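Local structure of pentalenene synthase (Streptomyces chartreusis NRRL 3882, 6Q4S) at residues L121-A124 and E125-K128; N223-H226 and S227-E231; E275-P278 and Q279-E283; R291-V294 and R295-V298; G307-E310 and W311-S315. The protein probably converts (2E,6E)-farnesyl diphosphate, in a magnesium-dependent cyclisation, into the bicyclic sesquiterpenol 7-epi-alpha-eudesmol with release of diphosphate. One frame throughout, in Å; residues are numbered along the deposited sequence.

Interaction 1: L121-A124 and E125-K128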
# COMPACT_ATOMS: atom_id res chain seq x y z
N LEU A 121 -15.26 -2.90 -11.28
CA LEU A 121 -15.56 -4.33 -11.41
C LEU A 121 -14.53 -5.07 -12.23
O LEU A 121 -14.16 -6.17 -11.86
CB LEU A 121 -16.97 -4.51 -12.03
CG LEU A 121 -18.09 -3.96 -11.12
CD1 LEU A 121 -19.33 -3.65 -11.98
CD2 LEU A 121 -18.43 -4.89 -9.97
N ALA A 122 -14.07 -4.46 -13.31
CA ALA A 122 -13.03 -5.02 -14.14
C ALA A 122 -11.78 -5.20 -13.35
O ALA A 122 -11.16 -6.26 -13.38
CB ALA A 122 -12.77 -4.18 -15.36
N TRP A 123 -11.39 -4.16 -12.62
CA TRP A 123 -10.20 -4.28 -11.78
C TRP A 123 -10.36 -5.28 -10.66
O TRP A 123 -9.42 -6.02 -10.40
CB TRP A 123 -9.76 -2.89 -11.27
CG TRP A 123 -8.56 -2.85 -10.39
CD1 TRP A 123 -8.51 -2.21 -9.18
CD2 TRP A 123 -7.24 -3.42 -10.60
NE1 TRP A 123 -7.25 -2.31 -8.65
CE2 TRP A 123 -6.46 -3.06 -9.48
CE3 TRP A 123 -6.65 -4.18 -11.60
CZ2 TRP A 123 -5.11 -3.45 -9.32
CZ3 TRP A 123 -5.30 -4.57 -11.45
CH2 TRP A 123 -4.56 -4.23 -10.30
N ALA A 124 -11.49 -5.34 -9.98
CA ALA A 124 -11.60 -6.39 -8.97
C ALA A 124 -11.33 -7.78 -9.56
O ALA A 124 -10.70 -8.66 -8.89
CB ALA A 124 -12.93 -6.36 -8.27
N GLU A 125 -11.76 -7.99 -10.81
CA GLU A 125 -11.51 -9.27 -11.50
C GLU A 125 -10.05 -9.48 -11.79
O GLU A 125 -9.53 -10.49 -11.41
CB GLU A 125 -12.33 -9.40 -12.81
CG GLU A 125 -12.05 -10.74 -13.52
CD GLU A 125 -12.56 -10.78 -14.96
OE1 GLU A 125 -13.80 -10.83 -15.08
OE2 GLU A 125 -11.73 -10.74 -15.92
N VAL A 126 -9.40 -8.47 -12.39
CA VAL A 126 -8.03 -8.57 -12.83
C VAL A 126 -7.10 -8.79 -11.69
O VAL A 126 -6.16 -9.58 -11.82
CB VAL A 126 -7.61 -7.38 -13.73
CG1 VAL A 126 -6.12 -7.21 -13.94
CG2 VAL A 126 -8.34 -7.46 -15.06
N TRP A 127 -7.34 -8.11 -10.57
CA TRP A 127 -6.45 -8.22 -9.41
C TRP A 127 -6.44 -9.63 -8.83
O TRP A 127 -5.42 -10.13 -8.49
CB TRP A 127 -6.82 -7.20 -8.31
CG TRP A 127 -6.08 -7.46 -7.03
CD1 TRP A 127 -6.60 -7.93 -5.88
CD2 TRP A 127 -4.67 -7.36 -6.82
NE1 TRP A 127 -5.62 -8.11 -4.94
CE2 TRP A 127 -4.42 -7.75 -5.49
CE3 TRP A 127 -3.60 -6.98 -7.62
CZ2 TRP A 127 -3.15 -7.76 -4.95
CZ3 TRP A 127 -2.35 -7.02 -7.08
CH2 TRP A 127 -2.14 -7.35 -5.74
N LYS A 128 -7.57 -10.30 -8.82
CA LYS A 128 -7.64 -11.67 -8.41
C LYS A 128 -6.70 -12.56 -9.22
O LYS A 128 -5.96 -13.38 -8.65
CB LYS A 128 -9.09 -12.13 -8.53
CG LYS A 128 -9.31 -13.61 -8.17
CD LYS A 128 -10.80 -13.93 -8.18
CE LYS A 128 -11.41 -13.67 -9.56
NZ LYS A 128 -12.84 -14.10 -9.60
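The indole of Trp123 meets Trp127 over one face and Val126 at an edge. Over its benzene half sits the methylene of Trp127, in a CH-pi contact with CB 4.1 Å from the centroid of the Trp123 six-membered ring and almost on the ring normal. Near the indole plane, Val126 CG1 abuts Trp123 CZ3 at 3.7 Å. The two indoles themselves meet obliquely, planes at 53°, with Trp123 CH2 4.0 Å from Trp127 CE3. Both tryptophans hold CG trans to the backbone N (chi1 180° for Trp123), which sends the Trp123 ring along the helix to where residues 126 and 127 come round. Beneath the rings the backbone keeps its regular ladder, in which Trp127 N donates to Trp123 O at 3.0 Å and Val126 N to Ala122 O at 3.0 Å. Further rings extend the cluster: Trp72 and Trp146 meet Trp123, and Phe142 meets Trp127, joining helix 118-131 to helices 63-79 and 136-161. Putting an alanine at Trp123 would probably open a gap beside Val126 and over the Trp127 methylene, and leave the carbonyl of Leu101 without its indole donor. The contact is mainly dispersive, a buried aromatic core between helices in which Trp123 NE1, bonded to Leu101 O, has its polar need met, while Glu125 turns its OE2 to Trp29 NE1.

Interaction 2: N223-H226 and S227-E231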
# COMPACT_ATOMS: atom_id res chain seq x y z
N ASN A 223 8.37 9.20 -23.41
CA ASN A 223 7.01 9.42 -23.72
C ASN A 223 6.64 10.90 -23.90
O ASN A 223 5.83 11.17 -24.77
CB ASN A 223 6.06 8.79 -22.71
CG ASN A 223 6.10 7.25 -22.73
OD1 ASN A 223 6.79 6.63 -23.54
ND2 ASN A 223 5.39 6.64 -21.81
N ASP A 224 7.20 11.83 -23.11
CA ASP A 224 6.94 13.26 -23.39
C ASP A 224 7.51 13.70 -24.77
O ASP A 224 6.85 14.40 -25.46
CB ASP A 224 7.57 14.13 -22.32
CG ASP A 224 6.85 14.03 -20.95
OD1 ASP A 224 5.88 13.22 -20.77
OD2 ASP A 224 7.24 14.86 -20.07
N ILE A 225 8.72 13.29 -25.09
CA ILE A 225 9.34 13.60 -26.39
C ILE A 225 8.45 13.09 -27.52
O ILE A 225 8.23 13.79 -28.49
CB ILE A 225 10.74 13.05 -26.51
CG1 ILE A 225 11.65 13.76 -25.50
CG2 ILE A 225 11.28 13.22 -27.94
CD1 ILE A 225 12.94 13.05 -25.26
N HIS A 226 7.91 11.88 -27.36
CA HIS A 226 7.11 11.27 -28.36
C HIS A 226 5.75 11.96 -28.47
O HIS A 226 5.34 12.21 -29.59
CB HIS A 226 6.96 9.76 -28.11
CG HIS A 226 6.46 9.02 -29.30
ND1 HIS A 226 5.15 8.60 -29.42
CD2 HIS A 226 7.07 8.70 -30.47
CE1 HIS A 226 4.99 8.02 -30.61
NE2 HIS A 226 6.14 8.08 -31.26
N SER A 227 5.06 12.27 -27.37
CA SER A 227 3.75 12.98 -27.43
C SER A 227 3.89 14.39 -28.01
O SER A 227 2.96 14.89 -28.64
CB SER A 227 3.10 13.20 -26.05
OG SER A 227 3.26 12.08 -25.23
N PHE A 228 5.01 15.04 -27.72
CA PHE A 228 5.24 16.44 -28.10
C PHE A 228 5.32 16.54 -29.61
O PHE A 228 4.52 17.25 -30.21
CB PHE A 228 6.54 16.97 -27.53
CG PHE A 228 6.87 18.34 -28.01
CD1 PHE A 228 6.22 19.44 -27.47
CD2 PHE A 228 7.79 18.53 -29.06
CE1 PHE A 228 6.50 20.71 -27.94
CE2 PHE A 228 8.07 19.80 -29.54
CZ PHE A 228 7.43 20.90 -28.97
N GLU A 229 6.26 15.76 -30.20
CA GLU A 229 6.43 15.58 -31.67
C GLU A 229 5.13 15.28 -32.47
O GLU A 229 5.19 15.27 -33.70
CB GLU A 229 7.49 14.51 -31.97
CG GLU A 229 8.92 14.96 -31.66
CD GLU A 229 9.96 13.84 -31.72
OE1 GLU A 229 9.61 12.64 -31.90
OE2 GLU A 229 11.17 14.17 -31.56
N ARG A 230 4.00 15.03 -31.79
CA ARG A 230 2.69 14.84 -32.43
C ARG A 230 1.56 15.76 -31.83
O ARG A 230 0.47 15.28 -31.57
CB ARG A 230 2.31 13.36 -32.31
CG ARG A 230 3.42 12.36 -32.65
CD ARG A 230 3.10 10.99 -32.08
NE ARG A 230 1.79 10.50 -32.53
CZ ARG A 230 1.16 9.41 -32.07
NH1 ARG A 230 1.70 8.63 -31.13
NH2 ARG A 230 -0.02 9.09 -32.58
N GLU A 231 1.81 17.05 -31.65
CA GLU A 231 0.76 18.00 -31.21
C GLU A 231 1.00 19.45 -31.69
O GLU A 231 1.52 20.29 -30.98
CB GLU A 231 0.55 17.91 -29.68
CG GLU A 231 -0.69 17.12 -29.26
CD GLU A 231 -0.45 16.17 -28.09
OE1 GLU A 231 0.31 16.55 -27.16
OE2 GLU A 231 -1.02 15.06 -28.08
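Ser227 grips the carbonyl of Asn223 twice, and these two bonds lead the polar part of the contact. Its backbone N donates to Asn223 O at 2.9 Å in a nearly straight bond, and its hydroxyl OG donates to the same Asn223 O at 2.8 Å. The two donors come from opposite faces of the carbonyl plane. Ser227 OG can turn back along the helix because it stands trans to its own carbonyl carbon (chi1 -40°). Further backbone bonds follow: Phe228 N to Asp224 O at 3.0 Å, and a longer one from Glu229 N to Ile225 O at 3.3 Å.

Among the looser contacts, the side chains of Ile225 and Glu229 run alongside each other in the same direction, with Glu229 OE2 3.7 Å from Ile225 CG2; that carboxylate is held by Val5 N. Arg230 crosses His226 obliquely. Its CD makes an off-centre CH-pi contact, 4.2 Å from the centroid of the His226 ring, and Arg230 NH1 approaches His226 CE1 to 3.4 Å, the ring and guanidinium planes being 71° apart.

Asp224 points elsewhere, in a salt bridge with Arg177 and a hydrogen bond to Tyr173. Asn223, Ser227 and Glu231 have the spacing of the NSE triad of class I terpene synthases, and probably bind the third magnesium, while Arg230 and Arg177 probably contact the substrate. Asn223 OD1 also accepts from Asn308 of helix 288-313. With OG of Ser227 turned onto the Asn223 carbonyl, the chemistry implies that two probable magnesium ligands are coupled one helical turn apart, and that Asp224 is likely to help position Arg177.

Interaction 3: E275-P278 and Q279-E283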
# COMPACT_ATOMS: atom_id res chain seq x y z
N GLU A 275 25.64 -2.37 -14.37
CA GLU A 275 26.96 -3.04 -14.24
C GLU A 275 27.34 -3.28 -12.77
O GLU A 275 28.19 -4.12 -12.47
CB GLU A 275 28.04 -2.26 -15.03
CG GLU A 275 27.92 -2.45 -16.55
CD GLU A 275 28.26 -1.21 -17.41
OE1 GLU A 275 29.31 -0.55 -17.18
OE2 GLU A 275 27.48 -0.90 -18.35
N ARG A 276 26.71 -2.56 -11.85
CA ARG A 276 26.98 -2.77 -10.42
C ARG A 276 26.16 -3.91 -9.74
O ARG A 276 26.41 -4.25 -8.59
CB ARG A 276 26.77 -1.45 -9.71
CG ARG A 276 27.91 -1.08 -8.80
CD ARG A 276 27.58 0.18 -8.02
NE ARG A 276 27.65 1.35 -8.88
CZ ARG A 276 27.23 2.57 -8.54
NH1 ARG A 276 26.65 2.79 -7.35
NH2 ARG A 276 27.36 3.57 -9.42
N VAL A 277 25.21 -4.49 -10.46
CA VAL A 277 24.33 -5.54 -9.90
C VAL A 277 25.11 -6.75 -9.31
O VAL A 277 24.85 -7.14 -8.15
CB VAL A 277 23.24 -5.92 -10.94
CG1 VAL A 277 22.54 -7.24 -10.62
CG2 VAL A 277 22.25 -4.76 -11.06
N PRO A 278 26.11 -7.29 -10.05
CA PRO A 278 26.95 -8.34 -9.41
C PRO A 278 27.59 -7.90 -8.10
O PRO A 278 27.59 -8.67 -7.15
CB PRO A 278 28.01 -8.66 -10.49
CG PRO A 278 27.39 -8.25 -11.79
CD PRO A 278 26.50 -7.06 -11.46
N GLN A 279 28.11 -6.70 -7.98
CA GLN A 279 28.65 -6.27 -6.68
C GLN A 279 27.54 -6.19 -5.61
O GLN A 279 27.80 -6.44 -4.44
CB GLN A 279 29.42 -4.93 -6.81
CG GLN A 279 29.67 -4.14 -5.52
CD GLN A 279 30.27 -2.77 -5.81
OE1 GLN A 279 31.45 -2.67 -6.16
NE2 GLN A 279 29.47 -1.71 -5.67
N MET A 280 26.33 -5.78 -6.01
CA MET A 280 25.23 -5.69 -5.06
C MET A 280 24.93 -7.10 -4.51
O MET A 280 24.78 -7.28 -3.31
CB MET A 280 23.96 -5.08 -5.71
CG MET A 280 22.66 -5.27 -4.90
SD MET A 280 21.22 -4.70 -5.82
CE MET A 280 20.89 -6.16 -6.76
N CYS A 281 24.88 -8.08 -5.41
CA CYS A 281 24.61 -9.44 -5.04
C CYS A 281 25.67 -9.99 -4.11
O CYS A 281 25.34 -10.72 -3.18
CB CYS A 281 24.47 -10.33 -6.26
SG CYS A 281 23.03 -9.98 -7.29
N ASP A 282 26.93 -9.63 -4.35
CA ASP A 282 28.07 -9.97 -3.45
C ASP A 282 27.91 -9.33 -2.06
O ASP A 282 28.03 -10.00 -1.05
CB ASP A 282 29.43 -9.52 -4.05
CG ASP A 282 29.79 -10.23 -5.37
OD1 ASP A 282 29.19 -11.26 -5.73
OD2 ASP A 282 30.68 -9.75 -6.09
N GLU A 283 27.66 -8.03 -2.01
CA GLU A 283 27.46 -7.31 -0.72
C GLU A 283 26.27 -7.87 0.11
O GLU A 283 26.32 -7.91 1.34
CB GLU A 283 27.28 -5.84 -1.07
CG GLU A 283 26.81 -4.80 -0.05
CD GLU A 283 26.61 -3.43 -0.74
OE1 GLU A 283 26.94 -3.28 -1.96
OE2 GLU A 283 26.11 -2.48 -0.08
O HOH W 1 29.42 -5.10 -9.87
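Gln279 lies alongside Arg276, its amide NE2 resting 3.6 Å from the aliphatic CG of Arg276, with the guanidinium and amide planes 50° apart. The backbone N of Gln279 turns to a water, which accepts from Gln279 N at 2.8 Å and donates to Glu275 O at 3.0 Å. The water thus satisfies both ends of the helical bond that would otherwise join this donor and acceptor directly. The break falls beside Pro278, whose ring nitrogen has no hydrogen to give, so the helix kinks here. Past it the ladder resumes: Cys281 N donates to Val277 O at 2.9 Å, and similar bonds run from Met280 N to Arg276 O and from Asp282 N to Pro278 O.

Outside the ladder, Val277 CG1 lies 4.3 Å from Met280 CE, on the side where Val294 of helix 288-313 packs. Asp282 OD1 finds its mate in Arg291, through a salt bridge to the next helix, whereas Glu283 OE2 makes a weak hydrogen bond to His205. This is a proline kink with a water inserted into the helical ladder, and it lies in helix 252-284 of the all-helical terpene synthase fold, shortly before its end.

Interaction 4: R291-V294 and R295-V298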
# COMPACT_ATOMS: atom_id res chain seq x y z
N ARG A 291 20.72 -14.84 -7.16
CA ARG A 291 21.35 -14.04 -8.25
C ARG A 291 20.59 -14.12 -9.52
O ARG A 291 20.41 -13.09 -10.21
CB ARG A 291 22.77 -14.48 -8.57
CG ARG A 291 23.78 -13.96 -7.59
CD ARG A 291 25.10 -14.76 -7.61
NE ARG A 291 25.87 -14.30 -6.48
CZ ARG A 291 26.73 -13.27 -6.49
NH1 ARG A 291 27.00 -12.58 -7.59
NH2 ARG A 291 27.30 -12.92 -5.35
N ASP A 292 20.14 -15.33 -9.84
CA ASP A 292 19.36 -15.56 -11.05
C ASP A 292 17.99 -14.84 -11.06
O ASP A 292 17.45 -14.50 -12.14
CB ASP A 292 19.13 -17.07 -11.25
CG ASP A 292 18.31 -17.37 -12.49
OD1 ASP A 292 18.80 -17.01 -13.58
OD2 ASP A 292 17.17 -17.93 -12.41
N ARG A 293 17.39 -14.73 -9.88
CA ARG A 293 16.09 -14.07 -9.72
C ARG A 293 16.28 -12.53 -9.86
O ARG A 293 15.46 -11.89 -10.49
CB ARG A 293 15.43 -14.47 -8.37
CG ARG A 293 14.87 -15.92 -8.39
CD ARG A 293 14.81 -16.52 -6.96
NE ARG A 293 14.09 -15.62 -6.05
CZ ARG A 293 14.18 -15.57 -4.73
NH1 ARG A 293 14.95 -16.40 -4.04
NH2 ARG A 293 13.46 -14.68 -4.06
N VAL A 294 17.35 -12.01 -9.26
CA VAL A 294 17.82 -10.63 -9.50
C VAL A 294 17.98 -10.30 -10.98
O VAL A 294 17.33 -9.32 -11.53
CB VAL A 294 19.09 -10.33 -8.70
CG1 VAL A 294 19.70 -8.96 -9.09
CG2 VAL A 294 18.75 -10.29 -7.23
N ARG A 295 18.76 -11.13 -11.65
CA ARG A 295 18.98 -10.97 -13.09
C ARG A 295 17.66 -10.91 -13.83
O ARG A 295 17.48 -10.04 -14.68
CB ARG A 295 19.91 -12.06 -13.67
CG ARG A 295 20.07 -12.01 -15.19
CD ARG A 295 20.89 -13.17 -15.79
NE ARG A 295 20.27 -14.47 -15.50
CZ ARG A 295 19.15 -14.94 -16.06
NH1 ARG A 295 18.48 -14.28 -17.01
NH2 ARG A 295 18.70 -16.13 -15.69
N MET A 296 16.71 -11.79 -13.50
CA MET A 296 15.39 -11.72 -14.15
C MET A 296 14.63 -10.39 -13.84
O MET A 296 13.87 -9.88 -14.69
CB MET A 296 14.51 -12.94 -13.76
CG MET A 296 14.91 -14.25 -14.47
SD MET A 296 13.79 -15.67 -14.16
CE MET A 296 14.17 -15.93 -12.42
N GLY A 297 14.80 -9.92 -12.61
CA GLY A 297 14.31 -8.59 -12.17
C GLY A 297 14.81 -7.45 -13.03
O GLY A 297 14.03 -6.60 -13.50
N VAL A 298 16.10 -7.48 -13.30
CA VAL A 298 16.72 -6.47 -14.16
C VAL A 298 16.18 -6.60 -15.57
O VAL A 298 15.86 -5.61 -16.22
CB VAL A 298 18.27 -6.59 -14.10
CG1 VAL A 298 18.92 -5.62 -15.08
CG2 VAL A 298 18.75 -6.38 -12.69
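Asp292 and Arg295 meet at a slant, the carboxylate and guanidinium planes turned 46° against each other. OD1 of Asp292 faces NH2 of Arg295 in a salt bridge, but the modelled atoms stand too close together, so the exact placing of the pair is doubtful. Asp292 has CG trans to its backbone N (chi1 179°), which swings the carboxylate forward along the helix toward residues 295 and 296. The Arg295 chain bends at its third torsion and folds back, bringing one face of the guanidinium over Asp292 O, which lies 3.9 Å above the guanidinium plane and toward its rim. Its NH1 has a further mate, Glu299.

Met296 slants past the same acid. Its methyl CE rests 3.6 Å from both Asp292 O and Asp292 OD2, and reaches Arg293 CG at 4.1 Å, so the methyl touches both the acid and the aliphatic chain of Arg293. The backbone bond below is less well directed than its neighbours: Met296 N donates to Asp292 O at 3.1 Å from above the carbonyl plane. By contrast Val298 N meets Val294 O at 2.8 Å and nearly head-on, while Arg295 N donates to Arg291 O at 2.9 Å.

Val294 faces helix 252-284, and Arg293 NE is bonded to Glu197 O. The chemistry divides accordingly, with an apolar valine directed to the neighbouring helix and a charged patch on Arg295. This arginine has an acid about one turn before it and another one turn after it, Asp292 and Glu299; its charge is probably offset by Glu299, and by Asp292 if that doubtful pairing holds.

Interaction 5: G307-E310 and W311-S315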
# COMPACT_ATOMS: atom_id res chain seq x y z
N GLY A 307 10.78 -2.11 -24.68
CA GLY A 307 9.50 -2.43 -25.26
C GLY A 307 8.62 -1.23 -25.40
O GLY A 307 7.85 -1.09 -26.37
N ASN A 308 8.67 -0.36 -24.40
CA ASN A 308 7.90 0.87 -24.50
C ASN A 308 8.40 1.69 -25.72
O ASN A 308 7.62 2.19 -26.47
CB ASN A 308 7.99 1.74 -23.23
CG ASN A 308 7.13 3.01 -23.36
OD1 ASN A 308 5.90 2.96 -23.42
ND2 ASN A 308 7.78 4.12 -23.52
N TYR A 309 9.70 1.79 -25.85
CA TYR A 309 10.29 2.55 -26.97
C TYR A 309 9.84 2.00 -28.33
O TYR A 309 9.22 2.74 -29.20
CB TYR A 309 11.82 2.54 -26.87
CG TYR A 309 12.47 3.20 -28.06
CD1 TYR A 309 12.12 4.51 -28.43
CD2 TYR A 309 13.37 2.51 -28.87
CE1 TYR A 309 12.68 5.12 -29.54
CE2 TYR A 309 13.94 3.13 -29.98
CZ TYR A 309 13.59 4.42 -30.31
OH TYR A 309 14.14 5.04 -31.41
N GLU A 310 10.02 0.69 -28.49
CA GLU A 310 9.69 0.03 -29.78
C GLU A 310 8.25 0.09 -30.03
O GLU A 310 7.85 0.21 -31.17
CB GLU A 310 10.21 -1.42 -29.87
CG GLU A 310 11.66 -1.59 -29.41
CD GLU A 310 12.63 -1.64 -30.57
OE1 GLU A 310 12.39 -0.85 -31.51
OE2 GLU A 310 13.62 -2.46 -30.53
N TRP A 311 7.41 0.03 -28.99
CA TRP A 311 5.95 0.24 -29.24
C TRP A 311 5.61 1.71 -29.70
O TRP A 311 4.71 1.96 -30.53
CB TRP A 311 5.15 -0.11 -27.95
CG TRP A 311 3.74 0.29 -27.95
CD1 TRP A 311 2.78 -0.23 -28.67
CD2 TRP A 311 3.13 1.30 -27.12
NE1 TRP A 311 1.58 0.39 -28.40
CE2 TRP A 311 1.77 1.33 -27.44
CE3 TRP A 311 3.61 2.19 -26.14
CZ2 TRP A 311 0.87 2.19 -26.84
CZ3 TRP A 311 2.72 3.03 -25.53
CH2 TRP A 311 1.36 3.04 -25.89
N ALA A 312 6.27 2.68 -29.09
CA ALA A 312 6.02 4.10 -29.38
C ALA A 312 6.31 4.44 -30.86
O ALA A 312 5.49 5.07 -31.51
CB ALA A 312 6.84 4.98 -28.44
N LEU A 313 7.42 3.93 -31.38
CA LEU A 313 7.76 3.99 -32.82
C LEU A 313 6.63 3.64 -33.80
O LEU A 313 6.46 4.31 -34.80
CB LEU A 313 8.95 3.08 -33.13
CG LEU A 313 10.28 3.48 -32.51
CD1 LEU A 313 11.32 2.43 -32.87
CD2 LEU A 313 10.72 4.87 -32.97
N THR A 314 5.83 2.63 -33.48
CA THR A 314 4.74 2.18 -34.35
C THR A 314 3.43 2.90 -34.02
O THR A 314 2.36 2.35 -34.27
CB THR A 314 4.54 0.63 -34.25
OG1 THR A 314 3.84 0.29 -33.05
CG2 THR A 314 5.88 -0.14 -34.25
N SER A 315 3.48 4.10 -33.41
CA SER A 315 2.30 4.98 -33.17
C SER A 315 1.24 4.45 -32.14
O SER A 315 1.50 3.51 -31.35
CB SER A 315 1.64 5.38 -34.52
OG SER A 315 2.59 5.69 -35.54
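Leu313 lies against Tyr309 one turn earlier, and its path explains the contact. CB of Leu313 starts 3.6 Å from Glu310 O. CG, trans to the carbonyl carbon (chi1 -66°), comes 3.6 Å from Tyr309 O and hangs over the rim of the Tyr309 ring. The two methyls then part. Leu313 CD1 sits over the ring face in a CH-pi contact, 4.3 Å from the Tyr309 centroid, and also nears Glu310 OE1. Leu313 CD2 ends by the phenol oxygen, 3.8 Å from Tyr309 OH. Beneath, Leu313 N donates to Tyr309 O at 3.1 Å.

Tyr309 OH is hydrogen-bonded to Phe7 N, which joins this helix to the N-terminal segment. Replacing Tyr309 by an alanine would probably leave Phe7 N without its hydroxyl partner and the Leu313 methyls without the ring face they pack on.

One step away, Asn308 OD1 meets the edge of the Trp311 ring, 3.6 Å from CE3 of Trp311, while Asn308 ND2 is bonded to Asn223, a probable magnesium ligand. These are the last two turns of helix 288-313 of the class I terpene synthase fold and the residues just after it, packed on helix 206-228 beside the probable metal site.

In the fold
Each contact is local, along one helix or over its end, so none closes a long loop; the five follow one another in series, without nesting or crossing. Interaction 1 lies on helix 118-131, across the chain's centre from interaction 2, their centres about 32 Å apart. Interaction 2 lies at the C-terminal end of the helix that begins at 206; interaction 3 lies near the end of helix 252-284, and interactions 4 and 5 share helix 288-313. Helices 252-284 and 288-313 are consecutive, and a salt bridge and apolar side chains join interactions 3 and 4, their centres about 11 Å apart. At the other end of helix 288-313, a hydrogen bond between two asparagines links interaction 5 to interaction 2 beside the probable magnesium site.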